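Local coordinates for protein alpha-/beta-galactoside alpha-2,3-sialyltransferase (Photobacterium phosphoreum, PDB 2ZWI) that probably transfers sialic acid from a CMP-activated donor to galactosides in alpha-2,3 linkage, and binds CMP and a zinc ion, at residues F237-T242 against D254-A259; K260-P265 against S270-D275; S324-L329 against V333-I338. One frame throughout, in Å; residues are numbered along the deposited sequence.

Overall arrangement
All three contacts belong to one domain of this GT-B-type chain, the one built on the six-stranded parallel sheet that includes strands 236-240, 275-279, 317-321 and 334-340. They follow one another in series. Contact 1 pairs strand 236-240 with helix 249-259, contact 2 closes the loop leading on to strand 275-279, and contact 3 joins the short helix 325-328 to strand 334-340. Centres of contacts 1 and 2 lie about 11 Å apart, of 1 and 3 about 13 Å, of 2 and 3 about 18 Å. Phe337 of contact 3 packs against residues of contacts 1 and 2. Contacts 1 and 3 both touch the CMP, whereas contact 2 reaches the zinc ion through Asp275.

Contact 1 of 3, residues F237-T242 against D254-A259; sequences FIFIGT and DILTEA. With C5P (cytidine-5'-monophosphate), chain C.
With its CG trans to the backbone N (chi1 -175°), Phe239 holds its ring out from the strand toward Leu256 and Ile255 of the helix. Leu256 has its CG beside its own N, which carries the isopropyl end over the ring. Its CD1 stands 4.1 Å from the centroid of the Phe239 ring and only 8° off the ring normal, the geometry of a CH-pi contact. The sister methyl leans to one margin of the same ring, Leu256 CD2 lying 3.6 Å from Phe239 CD1. Ile255 approaches differently: its CG2 sits near the ring plane, at the edge, 3.9 Å from Phe239 CE1. No hydrogen bond crosses, so the interface is apolar packing alone.

Where the strand runs out, the chain meets the nucleotide. Gly241 O accepts a bond from the cytosine amino group N4 of the CMP at 2.9 Å and 159°, and Ile240 CG2 lies 3.5 Å from that N4.

This is the strand-to-helix packing of a beta-alpha-beta unit formed by strand 236-240, helix 249-259 and strand 275-279. Met321 of strand 317-321 and Phe337 of strand 334-340 also touch Phe239, while Ile290 and His294 of helix 287-294 flank Leu256.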
loop_
_atom_site.group_PDB
_atom_site.type_symbol
_atom_site.label_atom_id
_atom_site.label_comp_id
_atom_site.label_asym_id
_atom_site.label_seq_id
_atom_site.Cartn_x
_atom_site.Cartn_y
_atom_site.Cartn_z
ATOM N N PHE A 237 -14.218 -15.124 -9.629
ATOM C CA PHE A 237 -13.000 -14.557 -10.213
ATOM C C PHE A 237 -13.115 -13.031 -10.280
ATOM O O PHE A 237 -14.112 -12.498 -10.786
ATOM C CB PHE A 237 -12.776 -15.111 -11.628
ATOM C CG PHE A 237 -11.599 -14.496 -12.352
ATOM C CD1 PHE A 237 -10.315 -14.969 -12.138
ATOM C CD2 PHE A 237 -11.783 -13.453 -13.261
ATOM C CE1 PHE A 237 -9.223 -14.423 -12.807
ATOM C CE2 PHE A 237 -10.695 -12.885 -13.928
ATOM C CZ PHE A 237 -9.404 -13.373 -13.696
ATOM N N ILE A 238 -12.100 -12.330 -9.786
ATOM C CA ILE A 238 -12.021 -10.874 -9.974
ATOM C C ILE A 238 -10.921 -10.505 -10.969
ATOM O O ILE A 238 -9.752 -10.883 -10.790
ATOM C CB ILE A 238 -11.780 -10.118 -8.643
ATOM C CG1 ILE A 238 -12.903 -10.416 -7.640
ATOM C CG2 ILE A 238 -11.642 -8.596 -8.898
ATOM C CD1 ILE A 238 -12.725 -9.715 -6.283
ATOM N N PHE A 239 -11.316 -9.789 -12.027
ATOM C CA PHE A 239 -10.377 -9.193 -12.961
ATOM C C PHE A 239 -9.918 -7.863 -12.408
ATOM O O PHE A 239 -10.755 -6.989 -12.164
ATOM C CB PHE A 239 -11.026 -8.943 -14.329
ATOM C CG PHE A 239 -10.056 -8.430 -15.364
ATOM C CD1 PHE A 239 -9.312 -9.322 -16.131
ATOM C CD2 PHE A 239 -9.892 -7.057 -15.576
ATOM C CE1 PHE A 239 -8.402 -8.855 -17.094
ATOM C CE2 PHE A 239 -8.976 -6.576 -16.527
ATOM C CZ PHE A 239 -8.229 -7.477 -17.278
ATOM N N ILE A 240 -8.601 -7.723 -12.219
ATOM C CA ILE A 240 -7.992 -6.486 -11.723
ATOM C C ILE A 240 -7.695 -5.544 -12.889
ATOM O O ILE A 240 -6.762 -5.757 -13.650
ATOM C CB ILE A 240 -6.684 -6.763 -10.900
ATOM C CG1 ILE A 240 -6.964 -7.683 -9.701
ATOM C CG2 ILE A 240 -5.993 -5.447 -10.449
ATOM C CD1 ILE A 240 -8.169 -7.263 -8.871
ATOM N N GLY A 241 -8.508 -4.502 -13.014
ATOM C CA GLY A 241 -8.354 -3.528 -14.080
ATOM C C GLY A 241 -7.241 -2.520 -13.839
ATOM O O GLY A 241 -6.765 -2.343 -12.710
ATOM N N THR A 242 -6.832 -1.852 -14.916
ATOM C CA THR A 242 -5.860 -0.776 -14.812
ATOM C C THR A 242 -6.446 0.503 -15.436
ATOM O O THR A 242 -7.641 0.544 -15.747
ATOM C CB THR A 242 -4.479 -1.180 -15.415
ATOM O OG1 THR A 242 -3.510 -0.181 -15.091
ATOM C CG2 THR A 242 -4.556 -1.342 -16.945
ATOM N N ASP A 254 -10.030 -7.607 -24.767
ATOM C CA ASP A 254 -9.384 -8.699 -25.506
ATOM C C ASP A 254 -8.779 -9.770 -24.583
ATOM O O ASP A 254 -8.918 -10.977 -24.840
ATOM C CB ASP A 254 -8.307 -8.155 -26.450
ATOM C CG ASP A 254 -8.888 -7.425 -27.670
ATOM O OD1 ASP A 254 -8.082 -6.773 -28.370
ATOM O OD2 ASP A 254 -10.120 -7.495 -27.938
ATOM N N ILE A 255 -8.110 -9.315 -23.524
ATOM C CA ILE A 255 -7.570 -10.203 -22.476
ATOM C C ILE A 255 -8.682 -11.049 -21.871
ATOM O O ILE A 255 -8.506 -12.237 -21.657
ATOM C CB ILE A 255 -6.859 -9.428 -21.339
ATOM C CG1 ILE A 255 -5.548 -8.820 -21.828
ATOM C CG2 ILE A 255 -6.560 -10.349 -20.128
ATOM C CD1 ILE A 255 -5.062 -7.680 -20.975
ATOM N N LEU A 256 -9.811 -10.426 -21.572
ATOM C CA LEU A 256 -10.952 -11.153 -21.026
ATOM C C LEU A 256 -11.569 -12.157 -22.009
ATOM O O LEU A 256 -12.046 -13.224 -21.579
ATOM C CB LEU A 256 -12.002 -10.195 -20.494
ATOM C CG LEU A 256 -11.671 -9.695 -19.098
ATOM C CD1 LEU A 256 -12.378 -8.358 -18.849
ATOM C CD2 LEU A 256 -12.008 -10.745 -18.041
ATOM N N THR A 257 -11.554 -11.849 -23.309
ATOM C CA THR A 257 -12.077 -12.837 -24.259
ATOM C C THR A 257 -11.126 -14.015 -24.446
ATOM O O THR A 257 -11.583 -15.138 -24.567
ATOM C CB THR A 257 -12.640 -12.295 -25.626
ATOM O OG1 THR A 257 -11.864 -12.771 -26.743
ATOM C CG2 THR A 257 -12.828 -10.824 -25.657
ATOM N N GLU A 258 -9.815 -13.764 -24.416
ATOM C CA GLU A 258 -8.830 -14.841 -24.429
ATOM C C GLU A 258 -8.927 -15.726 -23.171
ATOM O O GLU A 258 -8.884 -16.962 -23.256
ATOM C CB GLU A 258 -7.417 -14.268 -24.587
ATOM C CG GLU A 258 -6.349 -15.306 -24.979
ATOM C CD GLU A 258 -6.578 -15.913 -26.360
ATOM O OE1 GLU A 258 -6.023 -16.995 -26.638
ATOM O OE2 GLU A 258 -7.313 -15.316 -27.167
ATOM N N ALA A 259 -9.059 -15.093 -22.010
ATOM C CA ALA A 259 -9.186 -15.810 -20.731
ATOM C C ALA A 259 -10.404 -16.725 -20.678
ATOM O O ALA A 259 -10.370 -17.778 -20.039
ATOM C CB ALA A 259 -9.214 -14.819 -19.561
HETATM O O3P C5P C . -2.375 -0.504 -10.017
HETATM P P C5P C . -1.768 0.485 -9.098
HETATM O O1P C5P C . -0.389 0.010 -8.754
HETATM O O2P C5P C . -1.899 1.859 -9.699
HETATM O "O5'" C5P C . -2.646 0.418 -7.764
HETATM C "C5'" C5P C . -2.542 1.400 -6.736
HETATM C "C4'" C5P C . -3.727 1.210 -5.803
HETATM O "O4'" C5P C . -4.964 1.356 -6.526
HETATM C "C3'" C5P C . -3.787 -0.204 -5.244
HETATM O "O3'" C5P C . -2.989 -0.341 -4.074
HETATM C "C2'" C5P C . -5.248 -0.371 -4.919
HETATM O "O2'" C5P C . -5.593 0.400 -3.763
HETATM C "C1'" C5P C . -5.910 0.377 -6.057
HETATM N N1 C5P C . -6.410 -0.456 -7.159
HETATM C C2 C5P C . -7.650 -1.107 -6.993
HETATM N N3 C5P C . -8.174 -1.839 -7.995
HETATM C C4 C5P C . -7.514 -1.974 -9.164
HETATM C C5 C5P C . -6.291 -1.344 -9.365
HETATM C C6 C5P C . -5.749 -0.572 -8.327
HETATM O O2 C5P C . -8.264 -1.027 -5.907
HETATM N N4 C5P C . -8.082 -2.710 -10.147
#

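Contact 2 of 3, residues K260-P265 against S270-D275; sequences KKPDSP and SIQGLD. With ZN (zinc ion), chain D.
The Gln272 amide has the Pro262 ring on one side of its plane, with Pro262 CB, CG and CD all displaced to that same side. Pro262 CB comes closest, 3.2 Å from Gln272 OE1, while Pro262 CD faces the other end of the amide, 3.8 Å from Gln272 NE2. The approach is tilted, not a flat stack, and is van der Waals in kind. The second flat group, the Asp275 carboxylate, lies far from this pair and binds the zinc ion through one oxygen: OD1 is 2.0 Å from the metal and OD2 3.3 Å. Ser232 and His234 supply the other protein ligands.

Ser270 links the two arms of the loop. Its OG accepts the backbone N-H of Gln272 at 3.0 Å and 167°, which makes an ST turn. Two backbone carbonyls are within reach of the one hydroxyl proton: Lys261 O, 3.0 Å from Ser270 OG, and Ala259 O. One hydroxyl thus meets backbone groups of both arms of the loop.

Ile271 reaches back to the first arm because its CG1 is flanked by both its own N and its C=O carbon (chi1 65°). This puts CG1 and CD1 of Ile271 each 3.8 Å from Lys260 CG. After it the chain reverses in a type II turn from Ile271 to Leu274, with Leu274 N 3.1 Å from Ile271 O and Gly273 at positive phi, as such a turn favours.

The Lys261 amine, NZ, forms a salt bridge with Glu258. The whole arrangement is a surface loop linking helix 249-259 to strand 275-279. Ile271 is the buried one among the residues that touch across the loop, tucked against Leu256 and Ala259 of the helix, Phe237 of strand 236-240 and Phe337 of strand 334-340.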
loop_
_atom_site.group_PDB
_atom_site.type_symbol
_atom_site.label_atom_id
_atom_site.label_comp_id
_atom_site.label_asym_id
_atom_site.label_seq_id
_atom_site.Cartn_x
_atom_site.Cartn_y
_atom_site.Cartn_z
ATOM N N LYS A 260 -11.483 -16.315 -21.337
ATOM C CA LYS A 260 -12.710 -17.094 -21.333
ATOM C C LYS A 260 -12.637 -18.362 -22.198
ATOM O O LYS A 260 -13.478 -19.243 -22.063
ATOM C CB LYS A 260 -13.920 -16.222 -21.689
ATOM C CG LYS A 260 -14.305 -15.287 -20.553
ATOM C CD LYS A 260 -15.754 -14.918 -20.573
ATOM C CE LYS A 260 -16.024 -13.729 -21.459
ATOM N NZ LYS A 260 -17.283 -13.049 -21.004
ATOM N N LYS A 261 -11.626 -18.462 -23.055
ATOM C CA LYS A 261 -11.393 -19.686 -23.819
ATOM C C LYS A 261 -10.774 -20.743 -22.909
ATOM O O LYS A 261 -9.856 -20.434 -22.142
ATOM C CB LYS A 261 -10.467 -19.440 -25.010
ATOM C CG LYS A 261 -10.988 -18.434 -26.015
ATOM C CD LYS A 261 -9.881 -18.041 -26.981
ATOM C CE LYS A 261 -10.342 -16.943 -27.945
ATOM N NZ LYS A 261 -9.234 -16.612 -28.904
ATOM N N PRO A 262 -11.283 -21.992 -22.986
ATOM C CA PRO A 262 -10.791 -23.111 -22.179
ATOM C C PRO A 262 -9.471 -23.677 -22.682
ATOM O O PRO A 262 -8.828 -24.447 -21.968
ATOM C CB PRO A 262 -11.893 -24.149 -22.355
ATOM C CG PRO A 262 -12.363 -23.916 -23.758
ATOM C CD PRO A 262 -12.409 -22.412 -23.844
ATOM N N ASP A 263 -9.065 -23.275 -23.888
ATOM C CA ASP A 263 -7.900 -23.856 -24.565
ATOM C C ASP A 263 -6.932 -22.836 -25.191
ATOM O O ASP A 263 -6.305 -23.110 -26.228
ATOM C CB ASP A 263 -8.378 -24.830 -25.648
ATOM C CG ASP A 263 -9.137 -24.138 -26.769
ATOM O OD1 ASP A 263 -9.948 -23.228 -26.490
ATOM O OD2 ASP A 263 -8.921 -24.518 -27.940
ATOM N N SER A 264 -6.824 -21.664 -24.577
ATOM C CA SER A 264 -5.901 -20.643 -25.049
ATOM C C SER A 264 -4.462 -21.116 -24.870
ATOM O O SER A 264 -4.126 -21.670 -23.818
ATOM C CB SER A 264 -6.115 -19.330 -24.282
ATOM O OG SER A 264 -5.097 -18.394 -24.589
ATOM N N PRO A 265 -3.609 -20.913 -25.894
ATOM C CA PRO A 265 -2.171 -21.136 -25.736
ATOM C C PRO A 265 -1.473 -20.022 -24.955
ATOM O O PRO A 265 -0.301 -20.172 -24.578
ATOM C CB PRO A 265 -1.660 -21.140 -27.183
ATOM C CG PRO A 265 -2.620 -20.309 -27.920
ATOM C CD PRO A 265 -3.954 -20.510 -27.271
ATOM N N SER A 270 -7.722 -20.856 -17.621
ATOM C CA SER A 270 -8.999 -20.330 -18.099
ATOM C C SER A 270 -9.912 -19.801 -17.001
ATOM O O SER A 270 -9.882 -20.288 -15.873
ATOM C CB SER A 270 -9.755 -21.418 -18.864
ATOM O OG SER A 270 -10.958 -20.888 -19.383
ATOM N N ILE A 271 -10.736 -18.814 -17.344
ATOM C CA ILE A 271 -11.801 -18.365 -16.450
ATOM C C ILE A 271 -13.190 -18.874 -16.863
ATOM O O ILE A 271 -14.203 -18.469 -16.273
ATOM C CB ILE A 271 -11.808 -16.823 -16.251
ATOM C CG1 ILE A 271 -12.140 -16.082 -17.565
ATOM C CG2 ILE A 271 -10.480 -16.375 -15.635
ATOM C CD1 ILE A 271 -12.196 -14.543 -17.437
ATOM N N GLN A 272 -13.230 -19.774 -17.853
ATOM C CA GLN A 272 -14.497 -20.374 -18.288
ATOM C C GLN A 272 -15.279 -20.927 -17.098
ATOM O O GLN A 272 -14.705 -21.586 -16.216
ATOM C CB GLN A 272 -14.259 -21.491 -19.313
ATOM C CG GLN A 272 -15.565 -22.088 -19.881
ATOM C CD GLN A 272 -15.339 -22.976 -21.087
ATOM O OE1 GLN A 272 -14.732 -24.043 -20.972
ATOM N NE2 GLN A 272 -15.834 -22.543 -22.259
ATOM N N GLY A 273 -16.577 -20.635 -17.064
ATOM C CA GLY A 273 -17.464 -21.190 -16.037
ATOM C C GLY A 273 -17.367 -20.568 -14.643
ATOM O O GLY A 273 -18.038 -21.026 -13.718
ATOM N N LEU A 274 -16.523 -19.550 -14.477
ATOM C CA LEU A 274 -16.443 -18.836 -13.210
ATOM C C LEU A 274 -17.418 -17.655 -13.171
ATOM O O LEU A 274 -17.800 -17.133 -14.215
ATOM C CB LEU A 274 -15.010 -18.360 -12.933
ATOM C CG LEU A 274 -13.898 -19.423 -12.874
ATOM C CD1 LEU A 274 -12.587 -18.807 -12.438
ATOM C CD2 LEU A 274 -14.264 -20.588 -11.946
ATOM N N ASP A 275 -17.836 -17.250 -11.970
ATOM C CA ASP A 275 -18.570 -15.992 -11.811
ATOM C C ASP A 275 -17.553 -14.851 -11.899
ATOM O O ASP A 275 -16.619 -14.784 -11.092
ATOM C CB ASP A 275 -19.332 -15.963 -10.485
ATOM C CG ASP A 275 -20.427 -17.016 -10.420
ATOM O OD1 ASP A 275 -20.789 -17.548 -11.479
ATOM O OD2 ASP A 275 -20.915 -17.327 -9.311
HETATM ZN ZN ZN D . -22.354 -18.776 -11.927
#

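Contact 3 of 3, residues S324-L329 against V333-I338; sequences SVFFSL and VENKFI. With C5P (cytidine-5'-monophosphate), chain C.
Phe326 and Ile338 reach toward each other from their two backbones, and the Ile338 CD1 methyl rests over one face of the Phe326 ring. It is 3.8 Å from the ring centroid and 10° off the normal, a CH-pi contact. Asn335 meets the same ring obliquely, its ND2 3.7 Å from Phe326 CE1, with amide and ring planes 24° apart. Nearer the connection between the two segments, Leu329 and Val333 are set roughly perpendicular: Leu329 CG lies 3.7 Å from Val333 CG1, and the Leu329 CD2 methyl packs on Val333 CG2. Leu329 reaches over because its CG is trans to the backbone N (chi1 -166°).

These side chains pack a single loosely bonded helical turn, 325-328, on strand 334-340, within the beta-alpha-beta unit that starts from strand 317-321. Ser324, just before this turn, holds one phosphate oxygen of the CMP twice, N to O1P at 2.9 Å and OG to O1P at 2.6 Å. Val325 places its CG2 over the base, 3.5 Å from cytosine N1.

Second-shell contacts help to position these groups. Asn335 ND2 has weak bonds to Phe337 O, 3.3 Å away, and to Val318 O of the adjoining strand, which may bias the amide's orientation. Ser323 OG bonds both Val325 N and the nucleotide. Met355 of helix 350-357 backs Phe326 and Ile338, and Phe305 of helix 305-310 borders Val325 and Leu329.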
loop_
_atom_site.group_PDB
_atom_site.type_symbol
_atom_site.label_atom_id
_atom_site.label_comp_id
_atom_site.label_asym_id
_atom_site.label_seq_id
_atom_site.Cartn_x
_atom_site.Cartn_y
_atom_site.Cartn_z
ATOM N N SER A 324 -0.237 -2.776 -7.983
ATOM C CA SER A 324 0.061 -2.887 -6.552
ATOM C C SER A 324 -0.879 -3.833 -5.807
ATOM O O SER A 324 -0.492 -4.403 -4.787
ATOM C CB SER A 324 0.014 -1.516 -5.878
ATOM O OG SER A 324 0.878 -0.605 -6.529
ATOM N N VAL A 325 -2.104 -3.990 -6.312
ATOM C CA VAL A 325 -3.111 -4.893 -5.709
ATOM C C VAL A 325 -2.562 -6.299 -5.429
ATOM O O VAL A 325 -2.784 -6.859 -4.349
ATOM C CB VAL A 325 -4.385 -5.013 -6.600
ATOM C CG1 VAL A 325 -5.254 -6.205 -6.175
ATOM C CG2 VAL A 325 -5.191 -3.733 -6.552
ATOM N N PHE A 326 -1.835 -6.859 -6.396
ATOM C CA PHE A 326 -1.302 -8.216 -6.268
ATOM C C PHE A 326 -0.260 -8.371 -5.152
ATOM O O PHE A 326 -0.016 -9.486 -4.713
ATOM C CB PHE A 326 -0.711 -8.710 -7.597
ATOM C CG PHE A 326 -1.715 -8.818 -8.725
ATOM C CD1 PHE A 326 -2.508 -9.962 -8.873
ATOM C CD2 PHE A 326 -1.844 -7.790 -9.658
ATOM C CE1 PHE A 326 -3.426 -10.074 -9.940
ATOM C CE2 PHE A 326 -2.747 -7.889 -10.719
ATOM C CZ PHE A 326 -3.549 -9.030 -10.861
ATOM N N PHE A 327 0.346 -7.264 -4.703
ATOM C CA PHE A 327 1.333 -7.284 -3.605
ATOM C C PHE A 327 0.719 -7.489 -2.219
ATOM O O PHE A 327 1.376 -8.025 -1.320
ATOM C CB PHE A 327 2.175 -6.005 -3.596
ATOM C CG PHE A 327 3.214 -5.951 -4.683
ATOM C CD1 PHE A 327 4.525 -6.356 -4.431
ATOM C CD2 PHE A 327 2.886 -5.494 -5.959
ATOM C CE1 PHE A 327 5.489 -6.309 -5.442
ATOM C CE2 PHE A 327 3.852 -5.448 -6.974
ATOM C CZ PHE A 327 5.148 -5.853 -6.711
ATOM N N SER A 328 -0.522 -7.053 -2.033
ATOM C CA SER A 328 -1.192 -7.212 -0.735
ATOM C C SER A 328 -2.183 -8.375 -0.717
ATOM O O SER A 328 -2.710 -8.741 0.341
ATOM C CB SER A 328 -1.883 -5.915 -0.313
ATOM O OG SER A 328 -2.863 -5.535 -1.254
ATOM N N LEU A 329 -2.434 -8.952 -1.888
ATOM C CA LEU A 329 -3.365 -10.057 -2.015
ATOM C C LEU A 329 -2.840 -11.274 -1.257
ATOM O O LEU A 329 -1.684 -11.653 -1.434
ATOM C CB LEU A 329 -3.558 -10.400 -3.493
ATOM C CG LEU A 329 -4.716 -11.304 -3.890
ATOM C CD1 LEU A 329 -6.039 -10.630 -3.602
ATOM C CD2 LEU A 329 -4.601 -11.647 -5.349
ATOM N N VAL A 333 -5.426 -16.888 -2.438
ATOM C CA VAL A 333 -6.193 -16.638 -3.664
ATOM C C VAL A 333 -5.346 -16.953 -4.904
ATOM O O VAL A 333 -4.224 -16.476 -5.039
ATOM C CB VAL A 333 -6.967 -15.250 -3.678
ATOM C CG1 VAL A 333 -6.482 -14.308 -2.589
ATOM C CG2 VAL A 333 -7.009 -14.588 -5.061
ATOM N N GLU A 334 -5.873 -17.801 -5.771
ATOM C CA GLU A 334 -5.165 -18.209 -6.981
ATOM C C GLU A 334 -4.990 -17.054 -7.969
ATOM O O GLU A 334 -5.955 -16.385 -8.321
ATOM C CB GLU A 334 -5.902 -19.362 -7.655
ATOM C CG GLU A 334 -5.242 -19.834 -8.966
ATOM C CD GLU A 334 -6.148 -20.716 -9.819
ATOM O OE1 GLU A 334 -7.356 -20.841 -9.514
ATOM O OE2 GLU A 334 -5.647 -21.280 -10.816
ATOM N N ASN A 335 -3.757 -16.831 -8.420
ATOM C CA ASN A 335 -3.484 -15.860 -9.477
ATOM C C ASN A 335 -3.411 -16.578 -10.830
ATOM O O ASN A 335 -2.479 -17.337 -11.068
ATOM C CB ASN A 335 -2.169 -15.132 -9.187
ATOM C CG ASN A 335 -1.926 -13.935 -10.105
ATOM O OD1 ASN A 335 -0.849 -13.345 -10.078
ATOM N ND2 ASN A 335 -2.909 -13.581 -10.916
ATOM N N LYS A 336 -4.389 -16.350 -11.704
ATOM C CA LYS A 336 -4.441 -17.070 -12.974
ATOM C C LYS A 336 -3.524 -16.521 -14.072
ATOM O O LYS A 336 -3.019 -17.286 -14.893
ATOM C CB LYS A 336 -5.885 -17.205 -13.484
ATOM C CG LYS A 336 -6.755 -18.124 -12.631
ATOM C CD LYS A 336 -8.026 -18.498 -13.359
ATOM C CE LYS A 336 -8.938 -19.351 -12.505
ATOM N NZ LYS A 336 -8.342 -20.654 -12.170
ATOM N N PHE A 337 -3.318 -15.202 -14.087
ATOM C CA PHE A 337 -2.492 -14.528 -15.098
ATOM C C PHE A 337 -2.311 -13.059 -14.718
ATOM O O PHE A 337 -3.181 -12.483 -14.066
ATOM C CB PHE A 337 -3.123 -14.629 -16.503
ATOM C CG PHE A 337 -4.546 -14.115 -16.585
ATOM C CD1 PHE A 337 -4.804 -12.759 -16.789
ATOM C CD2 PHE A 337 -5.624 -14.986 -16.447
ATOM C CE1 PHE A 337 -6.109 -12.279 -16.855
ATOM C CE2 PHE A 337 -6.934 -14.514 -16.512
ATOM C CZ PHE A 337 -7.172 -13.155 -16.718
ATOM N N ILE A 338 -1.176 -12.466 -15.094
ATOM C CA ILE A 338 -1.020 -11.007 -15.037
ATOM C C ILE A 338 -0.482 -10.491 -16.369
ATOM O O ILE A 338 0.509 -11.013 -16.888
ATOM C CB ILE A 338 -0.087 -10.522 -13.887
ATOM C CG1 ILE A 338 -0.495 -11.117 -12.531
ATOM C CG2 ILE A 338 -0.110 -9.001 -13.793
ATOM C CD1 ILE A 338 0.415 -10.653 -11.366
HETATM O O3P C5P C . -2.375 -0.504 -10.017
HETATM P P C5P C . -1.768 0.485 -9.098
HETATM O O1P C5P C . -0.389 0.010 -8.754
HETATM O O2P C5P C . -1.899 1.859 -9.699
HETATM O "O5'" C5P C . -2.646 0.418 -7.764
HETATM C "C5'" C5P C . -2.542 1.400 -6.736
HETATM C "C4'" C5P C . -3.727 1.210 -5.803
HETATM O "O4'" C5P C . -4.964 1.356 -6.526
HETATM C "C3'" C5P C . -3.787 -0.204 -5.244
HETATM O "O3'" C5P C . -2.989 -0.341 -4.074
HETATM C "C2'" C5P C . -5.248 -0.371 -4.919
HETATM O "O2'" C5P C . -5.593 0.400 -3.763
HETATM C "C1'" C5P C . -5.910 0.377 -6.057
HETATM N N1 C5P C . -6.410 -0.456 -7.159
HETATM C C2 C5P C . -7.650 -1.107 -6.993
HETATM N N3 C5P C . -8.174 -1.839 -7.995
HETATM C C4 C5P C . -7.514 -1.974 -9.164
HETATM C C5 C5P C . -6.291 -1.344 -9.365
HETATM C C6 C5P C . -5.749 -0.572 -8.327
HETATM O O2 C5P C . -8.264 -1.027 -5.907
HETATM N N4 C5P C . -8.082 -2.710 -10.147
#